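Local coordinates for protein 4-phosphoerythronate dehydrogenase (Lactobacillus jensenii, PDB 4PRK) that probably works as an NAD-dependent D-lactate dehydrogenase, interconverting pyruvate and D-lactate, within the D-isomer-specific 2-hydroxyacid dehydrogenase family, at residues 49-54 with 74-79; 94-99 with 313-318; 2-7 with 28-33. One frame throughout, in Å; residues are numbered along the deposited sequence.

Contact 1 of 3, residues 49-54 with 74-79; sequences LLKPLG and GLRIVG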
ATOM      1  N   LEU A  49      -6.178 -29.433 -25.240  1.00 50.92           N
ATOM      2  CA  LEU A  49      -5.441 -28.247 -24.771  1.00 48.54           C
ATOM      3  C   LEU A  49      -4.182 -28.105 -25.647  1.00 47.58           C
ATOM      4  O   LEU A  49      -3.318 -29.009 -25.678  1.00 42.08           O
ATOM      5  CB  LEU A  49      -5.105 -28.356 -23.263  1.00 49.16           C
ATOM      6  CG  LEU A  49      -6.273 -28.273 -22.247  1.00 50.24           C
ATOM      7  CD1 LEU A  49      -5.768 -28.197 -20.794  1.00 49.65           C
ATOM      8  CD2 LEU A  49      -7.201 -27.093 -22.537  1.00 50.22           C
ATOM      9  N   LEU A  50      -4.091 -26.970 -26.357  1.00 48.43           N
ATOM     10  CA  LEU A  50      -3.063 -26.773 -27.384  1.00 47.69           C
ATOM     11  C   LEU A  50      -2.031 -25.732 -26.999  1.00 48.86           C
ATOM     12  O   LEU A  50      -2.335 -24.759 -26.291  1.00 50.10           O
ATOM     13  CB  LEU A  50      -3.719 -26.343 -28.701  1.00 53.70           C
ATOM     14  CG  LEU A  50      -4.618 -27.375 -29.421  1.00 57.32           C
ATOM     15  CD1 LEU A  50      -4.790 -27.019 -30.907  1.00 57.26           C
ATOM     16  CD2 LEU A  50      -4.039 -28.785 -29.282  1.00 54.11           C
ATOM     17  N   LYS A  51      -0.793 -25.994 -27.383  1.00 48.40           N
ATOM     18  CA  LYS A  51       0.286 -25.037 -27.313  1.00 50.22           C
ATOM     19  C   LYS A  51       0.994 -25.131 -28.635  1.00 55.57           C
ATOM     20  O   LYS A  51       2.034 -25.777 -28.734  1.00 53.66           O
ATOM     21  CB  LYS A  51       1.235 -25.342 -26.164  1.00 53.14           C
ATOM     22  CG  LYS A  51       2.346 -24.318 -25.988  1.00 56.34           C
ATOM     23  CD  LYS A  51       3.209 -24.633 -24.777  1.00 59.88           C
ATOM     24  CE  LYS A  51       4.593 -24.021 -24.899  1.00 59.63           C
ATOM     25  NZ  LYS A  51       5.227 -23.799 -23.573  1.00 62.72           N
ATOM     26  N   PRO A  52       0.373 -24.457 -29.701  1.00 56.14           N
ATOM     27  CA  PRO A  52       0.952 -24.804 -31.004  1.00 59.47           C
ATOM     28  C   PRO A  52       2.251 -24.084 -31.307  1.00 61.31           C
ATOM     29  O   PRO A  52       2.311 -22.873 -31.279  1.00 66.59           O
ATOM     30  CB  PRO A  52      -0.128 -24.389 -32.020  1.00 55.26           C
ATOM     31  CG  PRO A  52      -1.254 -23.790 -31.266  1.00 53.92           C
ATOM     32  CD  PRO A  52      -0.691 -23.375 -29.968  1.00 53.58           C
ATOM     33  N   LEU A  53       3.288 -24.843 -31.609  1.00 54.90           N
ATOM     34  CA  LEU A  53       4.535 -24.258 -32.021  1.00 62.29           C
ATOM     35  C   LEU A  53       4.385 -23.512 -33.345  1.00 70.81           C
ATOM     36  O   LEU A  53       4.854 -22.394 -33.508  1.00 70.53           O
ATOM     37  CB  LEU A  53       5.570 -25.362 -32.172  1.00 67.67           C
ATOM     38  CG  LEU A  53       6.843 -25.038 -32.945  1.00 70.93           C
ATOM     39  CD1 LEU A  53       8.052 -25.562 -32.187  1.00 70.91           C
ATOM     40  CD2 LEU A  53       6.774 -25.625 -34.342  1.00 68.08           C
ATOM     41  N   GLY A  54       3.674 -24.132 -34.271  1.00 78.42           N
ATOM     42  CA  GLY A  54       3.651 -23.737 -35.662  1.00 79.27           C
ATOM     43  C   GLY A  54       2.239 -23.747 -36.174  1.00 77.75           C
ATOM     44  O   GLY A  54       1.338 -24.165 -35.463  1.00 87.41           O
ATOM     45  N   GLY A  74      -8.767 -25.569 -26.902  1.00 52.14           N
ATOM     46  CA  GLY A  74      -8.300 -24.819 -25.731  1.00 48.36           C
ATOM     47  C   GLY A  74      -6.832 -24.443 -25.890  1.00 50.03           C
ATOM     48  O   GLY A  74      -5.928 -25.221 -25.549  1.00 50.01           O
ATOM     49  N   LEU A  75      -6.597 -23.280 -26.471  1.00 44.91           N
ATOM     50  CA  LEU A  75      -5.294 -22.633 -26.416  1.00 51.51           C
ATOM     51  C   LEU A  75      -4.919 -22.427 -24.972  1.00 49.31           C
ATOM     52  O   LEU A  75      -5.736 -21.885 -24.202  1.00 44.66           O
ATOM     53  CB  LEU A  75      -5.345 -21.235 -27.045  1.00 53.91           C
ATOM     54  CG  LEU A  75      -5.129 -21.112 -28.531  1.00 58.72           C
ATOM     55  CD1 LEU A  75      -5.124 -22.425 -29.289  1.00 58.09           C
ATOM     56  CD2 LEU A  75      -6.203 -20.181 -29.056  1.00 69.39           C
ATOM     57  N   ARG A  76      -3.703 -22.838 -24.605  1.00 45.69           N
ATOM     58  CA  ARG A  76      -3.193 -22.586 -23.227  1.00 48.88           C
ATOM     59  C   ARG A  76      -2.487 -21.237 -23.163  1.00 49.83           C
ATOM     60  O   ARG A  76      -2.146 -20.736 -22.065  1.00 49.61           O
ATOM     61  CB  ARG A  76      -2.230 -23.690 -22.767  1.00 42.24           C
ATOM     62  CG  ARG A  76      -2.884 -25.074 -22.676  1.00 43.91           C
ATOM     63  CD  ARG A  76      -2.076 -26.000 -21.776  1.00 43.76           C
ATOM     64  NE  ARG A  76      -0.657 -26.203 -22.146  1.00 41.87           N
ATOM     65  CZ  ARG A  76      -0.233 -26.951 -23.163  1.00 44.01           C
ATOM     66  NH1 ARG A  76       1.070 -27.112 -23.386  1.00 43.05           N
ATOM     67  NH2 ARG A  76      -1.116 -27.546 -23.980  1.00 52.44           N
ATOM     68  N   ILE A  77      -2.268 -20.682 -24.356  1.00 50.20           N
ATOM     69  CA  ILE A  77      -1.584 -19.421 -24.541  1.00 52.85           C
ATOM     70  C   ILE A  77      -2.553 -18.328 -24.977  1.00 53.65           C
ATOM     71  O   ILE A  77      -3.769 -18.550 -25.140  1.00 48.43           O
ATOM     72  CB  ILE A  77      -0.455 -19.557 -25.557  1.00 46.19           C
ATOM     73  CG1 ILE A  77      -1.002 -19.885 -26.932  1.00 45.66           C
ATOM     74  CG2 ILE A  77       0.503 -20.633 -25.085  1.00 48.83           C
ATOM     75  CD1 ILE A  77       0.108 -20.100 -27.938  1.00 48.62           C
ATOM     76  N   VAL A  78      -1.974 -17.145 -25.125  1.00 49.01           N
ATOM     77  CA  VAL A  78      -2.696 -15.970 -25.541  1.00 54.08           C
ATOM     78  C   VAL A  78      -2.810 -15.844 -27.057  1.00 54.97           C
ATOM     79  O   VAL A  78      -3.885 -15.520 -27.546  1.00 55.61           O
ATOM     80  CB  VAL A  78      -2.065 -14.702 -24.946  1.00 53.67           C
ATOM     81  CG1 VAL A  78      -0.673 -14.457 -25.512  1.00 52.71           C
ATOM     82  CG2 VAL A  78      -2.976 -13.506 -25.171  1.00 57.60           C
ATOM     83  N   GLY A  79      -1.733 -16.115 -27.791  1.00 55.25           N
ATOM     84  CA  GLY A  79      -1.723 -15.897 -29.230  1.00 55.44           C
ATOM     85  C   GLY A  79      -2.523 -16.939 -29.984  1.00 64.64           C
ATOM     86  O   GLY A  79      -2.370 -18.119 -29.731  1.00 67.25           O
TER
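Leu-49 and Leu-50 pair with Gly-74 and Leu-75 as parallel beta bridges at the C-terminal ends of strands 47-50 and 72-75, neighbours in the five-stranded sheet. Two backbone hydrogen bonds fix the register: Leu-50 N to Gly-74 O at 2.7 Å, and Arg-76 N to Leu-50 O at 2.9 Å, the latter nearly straight in line with the carbonyl. The packing is close beside Gly-74, because Leu-49 CD2 stands 4.1 Å from its CA and a beta carbon there would collide with that methyl. On the other face, Leu-50 CB meets Leu-75 CD1. Past the strand ends Arg-76 takes over. A bend at its third torsion (chi3 -57°) swings the guanidinium back across the 49-51 backbone, with Leu-49 O near its plane at one edge and Lys-51 CB over one face, 3.3 Å from Arg-76 NH1. Its charge is met by Glu-12 through NE, and NH2 also bonds Phe-6 O, so the guanidinium is joined to strand 2-6 and helix 10-23. The side chains of Lys-51 and Arg-76 cross at about a right angle, and Lys-51 runs on extended to end with NZ 5.3 Å from Arg-76 NH1, like charges not in contact. Farther on, Ile-77 CD1 packs against Pro-52 CD at 3.9 Å. With helix 60-67 as the connection, the pair forms a beta-alpha-beta crossover of the flavodoxin-like domain found in this dehydrogenase family.

Contact 2 of 3, residues 94-99 with 313-318; sequences TVTNVP and RDTIAL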
ATOM      1  N   THR A  94     -15.558 -24.234 -31.376  1.00 60.21           N
ATOM      2  CA  THR A  94     -15.280 -23.036 -30.557  1.00 63.81           C
ATOM      3  C   THR A  94     -13.745 -22.991 -30.328  1.00 67.41           C
ATOM      4  O   THR A  94     -13.101 -24.036 -30.282  1.00 75.30           O
ATOM      5  CB  THR A  94     -16.053 -22.987 -29.186  1.00 60.27           C
ATOM      6  OG1 THR A  94     -17.482 -23.020 -29.380  1.00 54.27           O
ATOM      7  CG2 THR A  94     -15.701 -21.716 -28.379  1.00 54.14           C
ATOM      8  N   VAL A  95     -13.168 -21.786 -30.266  1.00 67.91           N
ATOM      9  CA  VAL A  95     -11.748 -21.574 -29.908  1.00 66.46           C
ATOM     10  C   VAL A  95     -11.675 -20.714 -28.637  1.00 62.42           C
ATOM     11  O   VAL A  95     -12.286 -19.638 -28.577  1.00 61.47           O
ATOM     12  CB  VAL A  95     -10.961 -20.904 -31.062  1.00 66.61           C
ATOM     13  CG1 VAL A  95      -9.442 -20.931 -30.819  1.00 60.83           C
ATOM     14  CG2 VAL A  95     -11.298 -21.601 -32.380  1.00 70.48           C
ATOM     15  N   THR A  96     -10.981 -21.213 -27.613  1.00 55.66           N
ATOM     16  CA  THR A  96     -10.749 -20.427 -26.405  1.00 54.06           C
ATOM     17  C   THR A  96      -9.257 -20.218 -26.242  1.00 58.49           C
ATOM     18  O   THR A  96      -8.424 -20.915 -26.867  1.00 55.81           O
ATOM     19  CB  THR A  96     -11.295 -21.072 -25.085  1.00 55.75           C
ATOM     20  OG1 THR A  96     -10.635 -22.324 -24.812  1.00 44.58           O
ATOM     21  CG2 THR A  96     -12.814 -21.263 -25.132  1.00 55.39           C
ATOM     22  N   ASN A  97      -8.914 -19.267 -25.379  1.00 50.85           N
ATOM     23  CA  ASN A  97      -7.524 -19.000 -25.102  1.00 47.27           C
ATOM     24  C   ASN A  97      -7.363 -18.514 -23.680  1.00 47.42           C
ATOM     25  O   ASN A  97      -8.360 -18.312 -22.964  1.00 43.96           O
ATOM     26  CB  ASN A  97      -6.998 -17.953 -26.111  1.00 45.20           C
ATOM     27  CG  ASN A  97      -7.504 -16.552 -25.823  1.00 43.71           C
ATOM     28  OD1 ASN A  97      -8.522 -16.349 -25.128  1.00 42.43           O
ATOM     29  ND2 ASN A  97      -6.788 -15.561 -26.349  1.00 44.87           N
ATOM     30  N   VAL A  98      -6.103 -18.275 -23.302  1.00 52.00           N
ATOM     31  CA  VAL A  98      -5.771 -17.656 -22.010  1.00 48.95           C
ATOM     32  C   VAL A  98      -5.129 -16.259 -22.201  1.00 51.07           C
ATOM     33  O   VAL A  98      -3.910 -16.101 -22.378  1.00 52.82           O
ATOM     34  CB  VAL A  98      -4.931 -18.605 -21.121  1.00 44.67           C
ATOM     35  CG1 VAL A  98      -4.749 -17.995 -19.743  1.00 46.42           C
ATOM     36  CG2 VAL A  98      -5.642 -19.946 -20.987  1.00 49.35           C
ATOM     37  N   PRO A  99      -5.977 -15.245 -22.210  1.00 52.82           N
ATOM     38  CA  PRO A  99      -5.546 -13.851 -22.254  1.00 51.88           C
ATOM     39  C   PRO A  99      -4.792 -13.366 -21.014  1.00 48.20           C
ATOM     40  O   PRO A  99      -3.881 -12.580 -21.141  1.00 54.93           O
ATOM     41  CB  PRO A  99      -6.853 -13.085 -22.448  1.00 53.77           C
ATOM     42  CG  PRO A  99      -7.917 -14.014 -22.021  1.00 54.73           C
ATOM     43  CD  PRO A  99      -7.427 -15.371 -22.372  1.00 53.35           C
ATOM     44  N   ARG A 313     -10.494 -25.675 -17.740  1.00 42.43           N
ATOM     45  CA  ARG A 313     -11.788 -25.286 -17.217  1.00 44.95           C
ATOM     46  C   ARG A 313     -12.755 -24.844 -18.329  1.00 46.06           C
ATOM     47  O   ARG A 313     -13.877 -25.335 -18.381  1.00 48.79           O
ATOM     48  CB  ARG A 313     -11.652 -24.191 -16.138  1.00 45.88           C
ATOM     49  CG  ARG A 313     -12.809 -24.162 -15.150  1.00 49.97           C
ATOM     50  CD  ARG A 313     -13.518 -22.806 -15.088  1.00 55.28           C
ATOM     51  NE  ARG A 313     -14.145 -22.481 -16.377  1.00 63.27           N
ATOM     52  CZ  ARG A 313     -15.455 -22.420 -16.641  1.00 56.47           C
ATOM     53  NH1 ARG A 313     -16.362 -22.622 -15.701  1.00 56.66           N
ATOM     54  NH2 ARG A 313     -15.853 -22.126 -17.872  1.00 52.61           N
ATOM     55  N   ASP A 314     -12.350 -23.943 -19.219  1.00 46.47           N
ATOM     56  CA  ASP A 314     -13.212 -23.613 -20.380  1.00 50.80           C
ATOM     57  C   ASP A 314     -13.410 -24.837 -21.256  1.00 51.21           C
ATOM     58  O   ASP A 314     -14.472 -24.997 -21.829  1.00 47.65           O
ATOM     59  CB  ASP A 314     -12.641 -22.497 -21.278  1.00 48.97           C
ATOM     60  CG  ASP A 314     -12.955 -21.092 -20.764  1.00 50.20           C
ATOM     61  OD1 ASP A 314     -13.622 -20.950 -19.714  1.00 41.84           O
ATOM     62  OD2 ASP A 314     -12.524 -20.116 -21.424  1.00 53.34           O
ATOM     63  N   THR A 315     -12.380 -25.683 -21.370  1.00 51.98           N
ATOM     64  CA  THR A 315     -12.430 -26.821 -22.269  1.00 49.46           C
ATOM     65  C   THR A 315     -13.427 -27.863 -21.784  1.00 49.82           C
ATOM     66  O   THR A 315     -14.243 -28.328 -22.582  1.00 42.41           O
ATOM     67  CB  THR A 315     -11.034 -27.392 -22.489  1.00 50.41           C
ATOM     68  OG1 THR A 315     -10.255 -26.360 -23.088  1.00 46.49           O
ATOM     69  CG2 THR A 315     -11.059 -28.641 -23.424  1.00 49.44           C
ATOM     70  N   ILE A 316     -13.370 -28.192 -20.483  1.00 47.58           N
ATOM     71  CA  ILE A 316     -14.376 -29.049 -19.824  1.00 50.85           C
ATOM     72  C   ILE A 316     -15.812 -28.482 -19.959  1.00 55.28           C
ATOM     73  O   ILE A 316     -16.778 -29.240 -20.189  1.00 48.55           O
ATOM     74  CB  ILE A 316     -14.041 -29.294 -18.312  1.00 47.97           C
ATOM     75  CG1 ILE A 316     -12.816 -30.217 -18.198  1.00 47.91           C
ATOM     76  CG2 ILE A 316     -15.244 -29.869 -17.537  1.00 46.19           C
ATOM     77  CD1 ILE A 316     -12.510 -30.740 -16.811  1.00 49.19           C
ATOM     78  N   ALA A 317     -15.947 -27.162 -19.803  1.00 51.29           N
ATOM     79  CA  ALA A 317     -17.261 -26.536 -19.810  1.00 54.16           C
ATOM     80  C   ALA A 317     -17.947 -26.743 -21.168  1.00 53.93           C
ATOM     81  O   ALA A 317     -19.110 -27.164 -21.231  1.00 54.79           O
ATOM     82  CB  ALA A 317     -17.146 -25.055 -19.459  1.00 54.54           C
ATOM     83  N   LEU A 318     -17.195 -26.489 -22.241  1.00 54.48           N
ATOM     84  CA  LEU A 318     -17.701 -26.556 -23.633  1.00 54.81           C
ATOM     85  C   LEU A 318     -17.982 -28.003 -24.042  1.00 51.95           C
ATOM     86  O   LEU A 318     -18.913 -28.278 -24.786  1.00 50.01           O
ATOM     87  CB  LEU A 318     -16.691 -25.900 -24.614  1.00 52.94           C
ATOM     88  CG  LEU A 318     -16.541 -24.374 -24.484  1.00 48.75           C
ATOM     89  CD1 LEU A 318     -15.342 -23.812 -25.272  1.00 44.41           C
ATOM     90  CD2 LEU A 318     -17.871 -23.725 -24.883  1.00 46.55           C
TER
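Within segment 313-318 of helix 301-319, Asp-314 is the first residue to meet strand 94-96, bringing CB and OD2 up to Thr-96, whose CG2 lies 3.9 Å from Asp-314 OD2. The preceding Arg-313 stays clear of the strand but steadies this carboxylate: its NH2 donates to Asp-314 OD1 at 3.1 Å in a salt bridge that approaches on the anti side, 16° out of the carboxylate plane. Asp-314 OD1 also accepts the backbone N of His-325 and OD2 that of Phe-326, so both oxygens are held and the group is hardly free to turn. With an alanine in place of Asp-314, the amides of His-325 and Phe-326 would probably lose their acceptors and Arg-313 its charged mate, and the chain end would be held less firmly.

Next comes Thr-315, which only skirts the strand. Its hydroxyl OG1 is 4.4 Å from Thr-96 OG1 and is bonded instead to Ser-311 O, one turn back along the helix. Both residues belong to helix 301-319, the last helix of the chain, which returns from the NAD-binding part to lie against the first domain's sheet, as in other D-2-hydroxyacid dehydrogenases. The helix segment runs nearly antiparallel to the strand, at 161°, with the axes 9.6 Å apart.

One turn after Asp-314, Leu-318 supplies the apolar half of the contact through a single methyl. Its CD1 reaches Thr-96 CG2 tip to tip at 3.6 Å. The same CD1 lies 3.8 Å from Thr-94 CG2. The Thr-94 side chain crosses that of Leu-318 at about a right angle. Thr-96 can offer a methyl because its OG1 sits between the backbone N and the carbonyl carbon (chi1 63°), setting CG2 beside the N and facing the leucine.

Contact 3 of 3, residues 2-7 with 28-33; sequences KIAVFS and KLIDES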
ATOM      1  N   LYS A   2     -11.494 -37.161 -19.771  1.00 46.57           N
ATOM      2  CA  LYS A   2     -10.106 -37.144 -20.254  1.00 46.96           C
ATOM      3  C   LYS A   2      -9.848 -35.979 -21.241  1.00 47.44           C
ATOM      4  O   LYS A   2     -10.574 -35.814 -22.255  1.00 38.84           O
ATOM      5  CB  LYS A   2      -9.752 -38.474 -20.915  1.00 44.83           C
ATOM      6  CG  LYS A   2      -8.284 -38.639 -21.243  1.00 51.41           C
ATOM      7  CD  LYS A   2      -7.772 -40.037 -20.870  1.00 58.93           C
ATOM      8  CE  LYS A   2      -8.056 -41.090 -21.936  1.00 61.56           C
ATOM      9  NZ  LYS A   2      -7.088 -42.230 -21.871  1.00 65.46           N
ATOM     10  N   ILE A   3      -8.793 -35.196 -20.950  1.00 48.09           N
ATOM     11  CA  ILE A   3      -8.407 -34.018 -21.777  1.00 45.98           C
ATOM     12  C   ILE A   3      -6.953 -34.171 -22.280  1.00 44.11           C
ATOM     13  O   ILE A   3      -6.006 -34.322 -21.504  1.00 41.54           O
ATOM     14  CB  ILE A   3      -8.650 -32.673 -21.017  1.00 48.14           C
ATOM     15  CG1 ILE A   3     -10.153 -32.464 -20.639  1.00 42.13           C
ATOM     16  CG2 ILE A   3      -8.113 -31.475 -21.791  1.00 47.73           C
ATOM     17  CD1 ILE A   3     -11.074 -32.067 -21.774  1.00 40.51           C
ATOM     18  N   ALA A   4      -6.778 -34.204 -23.587  1.00 42.01           N
ATOM     19  CA  ALA A   4      -5.442 -34.326 -24.139  1.00 43.96           C
ATOM     20  C   ALA A   4      -4.694 -33.014 -24.014  1.00 44.20           C
ATOM     21  O   ALA A   4      -5.253 -31.963 -24.261  1.00 47.28           O
ATOM     22  CB  ALA A   4      -5.498 -34.772 -25.583  1.00 46.62           C
ATOM     23  N   VAL A   5      -3.430 -33.092 -23.632  1.00 42.09           N
ATOM     24  CA  VAL A   5      -2.585 -31.927 -23.500  1.00 47.02           C
ATOM     25  C   VAL A   5      -1.403 -32.063 -24.437  1.00 50.17           C
ATOM     26  O   VAL A   5      -0.575 -32.934 -24.270  1.00 46.76           O
ATOM     27  CB  VAL A   5      -2.051 -31.817 -22.071  1.00 47.71           C
ATOM     28  CG1 VAL A   5      -1.096 -30.650 -21.937  1.00 47.73           C
ATOM     29  CG2 VAL A   5      -3.201 -31.696 -21.096  1.00 49.96           C
ATOM     30  N   PHE A   6      -1.295 -31.146 -25.381  1.00 52.31           N
ATOM     31  CA  PHE A   6      -0.288 -31.252 -26.410  1.00 52.91           C
ATOM     32  C   PHE A   6       0.919 -30.420 -26.091  1.00 46.32           C
ATOM     33  O   PHE A   6       0.792 -29.282 -25.714  1.00 45.58           O
ATOM     34  CB  PHE A   6      -0.875 -30.847 -27.749  1.00 56.13           C
ATOM     35  CG  PHE A   6      -1.854 -31.841 -28.283  1.00 56.58           C
ATOM     36  CD1 PHE A   6      -3.190 -31.741 -27.970  1.00 56.83           C
ATOM     37  CD2 PHE A   6      -1.428 -32.897 -29.055  1.00 57.91           C
ATOM     38  CE1 PHE A   6      -4.087 -32.664 -28.444  1.00 56.91           C
ATOM     39  CE2 PHE A   6      -2.323 -33.827 -29.533  1.00 54.65           C
ATOM     40  CZ  PHE A   6      -3.651 -33.708 -29.225  1.00 51.52           C
ATOM     41  N   SER A   7       2.093 -31.003 -26.249  1.00 47.20           N
ATOM     42  CA  SER A   7       3.320 -30.260 -26.071  1.00 44.84           C
ATOM     43  C   SER A   7       3.477 -29.566 -24.721  1.00 45.75           C
ATOM     44  O   SER A   7       3.674 -28.365 -24.648  1.00 46.72           O
ATOM     45  CB  SER A   7       3.466 -29.249 -27.194  1.00 46.31           C
ATOM     46  OG  SER A   7       4.711 -28.605 -27.123  1.00 60.50           O
ATOM     47  N   LYS A  28      -4.197 -36.620 -20.640  1.00 46.30           N
ATOM     48  CA  LYS A  28      -3.345 -37.360 -21.569  1.00 45.57           C
ATOM     49  C   LYS A  28      -2.309 -36.483 -22.246  1.00 48.10           C
ATOM     50  O   LYS A  28      -2.634 -35.698 -23.169  1.00 40.16           O
ATOM     51  CB  LYS A  28      -4.208 -38.047 -22.630  1.00 52.35           C
ATOM     52  CG  LYS A  28      -3.441 -38.859 -23.671  1.00 58.14           C
ATOM     53  CD  LYS A  28      -4.320 -39.995 -24.182  1.00 62.99           C
ATOM     54  CE  LYS A  28      -4.080 -40.338 -25.643  1.00 64.85           C
ATOM     55  NZ  LYS A  28      -5.200 -41.214 -26.112  1.00 65.89           N
ATOM     56  N   LEU A  29      -1.047 -36.651 -21.843  1.00 44.63           N
ATOM     57  CA  LEU A  29      -0.019 -35.744 -22.327  1.00 47.43           C
ATOM     58  C   LEU A  29       0.599 -36.216 -23.572  1.00 42.72           C
ATOM     59  O   LEU A  29       1.144 -37.265 -23.563  1.00 46.05           O
ATOM     60  CB  LEU A  29       1.092 -35.582 -21.316  1.00 49.20           C
ATOM     61  CG  LEU A  29       0.725 -34.491 -20.321  1.00 52.19           C
ATOM     62  CD1 LEU A  29      -0.569 -34.777 -19.557  1.00 49.35           C
ATOM     63  CD2 LEU A  29       1.920 -34.328 -19.402  1.00 54.19           C
ATOM     64  N   ILE A  30       0.562 -35.413 -24.618  1.00 47.76           N
ATOM     65  CA  ILE A  30       1.337 -35.688 -25.833  1.00 54.68           C
ATOM     66  C   ILE A  30       2.534 -34.708 -26.002  1.00 56.12           C
ATOM     67  O   ILE A  30       2.366 -33.462 -25.940  1.00 51.43           O
ATOM     68  CB  ILE A  30       0.430 -35.638 -27.073  1.00 60.17           C
ATOM     69  CG1 ILE A  30      -0.780 -36.591 -26.903  1.00 63.91           C
ATOM     70  CG2 ILE A  30       1.238 -35.966 -28.319  1.00 64.19           C
ATOM     71  CD1 ILE A  30      -2.063 -35.923 -26.429  1.00 67.29           C
ATOM     72  N   ASP A  31       3.729 -35.269 -26.227  1.00 55.75           N
ATOM     73  CA  ASP A  31       4.972 -34.488 -26.237  1.00 55.78           C
ATOM     74  C   ASP A  31       4.961 -33.432 -27.313  1.00 61.85           C
ATOM     75  O   ASP A  31       5.417 -32.312 -27.098  1.00 63.79           O
ATOM     76  CB  ASP A  31       6.186 -35.375 -26.447  1.00 56.15           C
ATOM     77  CG  ASP A  31       6.452 -36.258 -25.282  1.00 60.94           C
ATOM     78  OD1 ASP A  31       5.647 -36.258 -24.321  1.00 65.41           O
ATOM     79  OD2 ASP A  31       7.477 -36.953 -25.310  1.00 67.03           O
ATOM     80  N   GLU A  32       4.424 -33.787 -28.471  1.00 63.80           N
ATOM     81  CA  GLU A  32       4.393 -32.867 -29.582  1.00 66.05           C
ATOM     82  C   GLU A  32       3.088 -32.115 -29.701  1.00 65.03           C
ATOM     83  O   GLU A  32       2.041 -32.513 -29.148  1.00 58.31           O
ATOM     84  CB  GLU A  32       4.709 -33.588 -30.916  1.00 70.40           C
ATOM     85  CG  GLU A  32       6.156 -33.415 -31.355  1.00 71.95           C
ATOM     86  CD  GLU A  32       6.656 -32.014 -31.049  1.00 76.82           C
ATOM     87  OE1 GLU A  32       7.469 -31.883 -30.107  1.00 81.57           O
ATOM     88  OE2 GLU A  32       6.181 -31.045 -31.697  1.00 63.11           O
ATOM     89  N   SER A  33       3.152 -31.069 -30.506  1.00 62.09           N
ATOM     90  CA  SER A  33       1.991 -30.296 -30.870  1.00 67.85           C
ATOM     91  C   SER A  33       1.068 -31.100 -31.773  1.00 68.22           C
ATOM     92  O   SER A  33       1.481 -32.027 -32.459  1.00 60.82           O
ATOM     93  CB  SER A  33       2.416 -29.006 -31.550  1.00 64.79           C
ATOM     94  OG  SER A  33       3.044 -28.152 -30.622  1.00 63.47           O
TER
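Ile-30 lays its CD1 methyl over one face of the Phe-6 ring, 4.0 Å from the centroid and 19° off the ring normal, a CH-pi contact displaced toward the rim near CE2. The two side chains lie side by side and point the same way from paired positions on parallel strands 2-6 and 26-30, the first beta-alpha-beta unit of the flavodoxin-like domain, with helix 10-23 as its connection. On the sheet face shared by Ala-4, Phe-6 and Ile-30, the same methyl also touches Ala-4 CB at 3.7 Å, so a single methyl serves both neighbours. The first torsion of Ile-30 (chi1 -54°) turns CG1 back toward the start of the strand, and the second, an unusual 98°, lays CD1 over the ring. On the other face of the sheet, Val-5 CB and Leu-29 CD1 make a looser apolar pair.

The backbones are joined by parallel-strand bonds: Lys-28 N to Ile-3 O, Val-5 N to Lys-28 O at 2.8 Å and Ile-30 N to Val-5 O at 2.7 Å. A further bond, Ser-7 N to Ile-30 O, is modelled so short that its exact length is doubtful. At the start of the pair, Lys-2 NZ and Lys-28 NZ both form salt bridges with Asp-44, one to each carboxylate oxygen, and this carboxylate probably draws the two side chains together.

After Phe-6 the chain turns out of the strand at Ser-7, whose backbone angles are those of a left-handed helix. There Ser-7 CA approaches Asp-31 O at 3.1 Å in a CA-H...O contact, and Ser-7 CB lies 3.6 Å from Ser-33 OG. Beside it, Glu-32 O lies at the edge of the Phe-6 ring, in its plane, 3.5 Å from CD2.

From the N terminus, contact 3 comes first and closes a 20-residue excursion through helix 10-23, bringing strand 26-30 beside strand 2-6. Contact 1 then closes a similar excursion of 19 residues through helix 60-67. The two are joined laterally, since Leu-49 N probably bonds Ala-4 O and strand 47-50 is the next neighbour of strand 2-6. Contact 2 opens on the following edge strand and closes only 213 residues later, after the whole seven-stranded NAD-binding sheet. None nests in or crosses another: they run in series along the chain. The late helix nevertheless reaches all three, as Thr-315 packs on both Leu-49 and Ile-3.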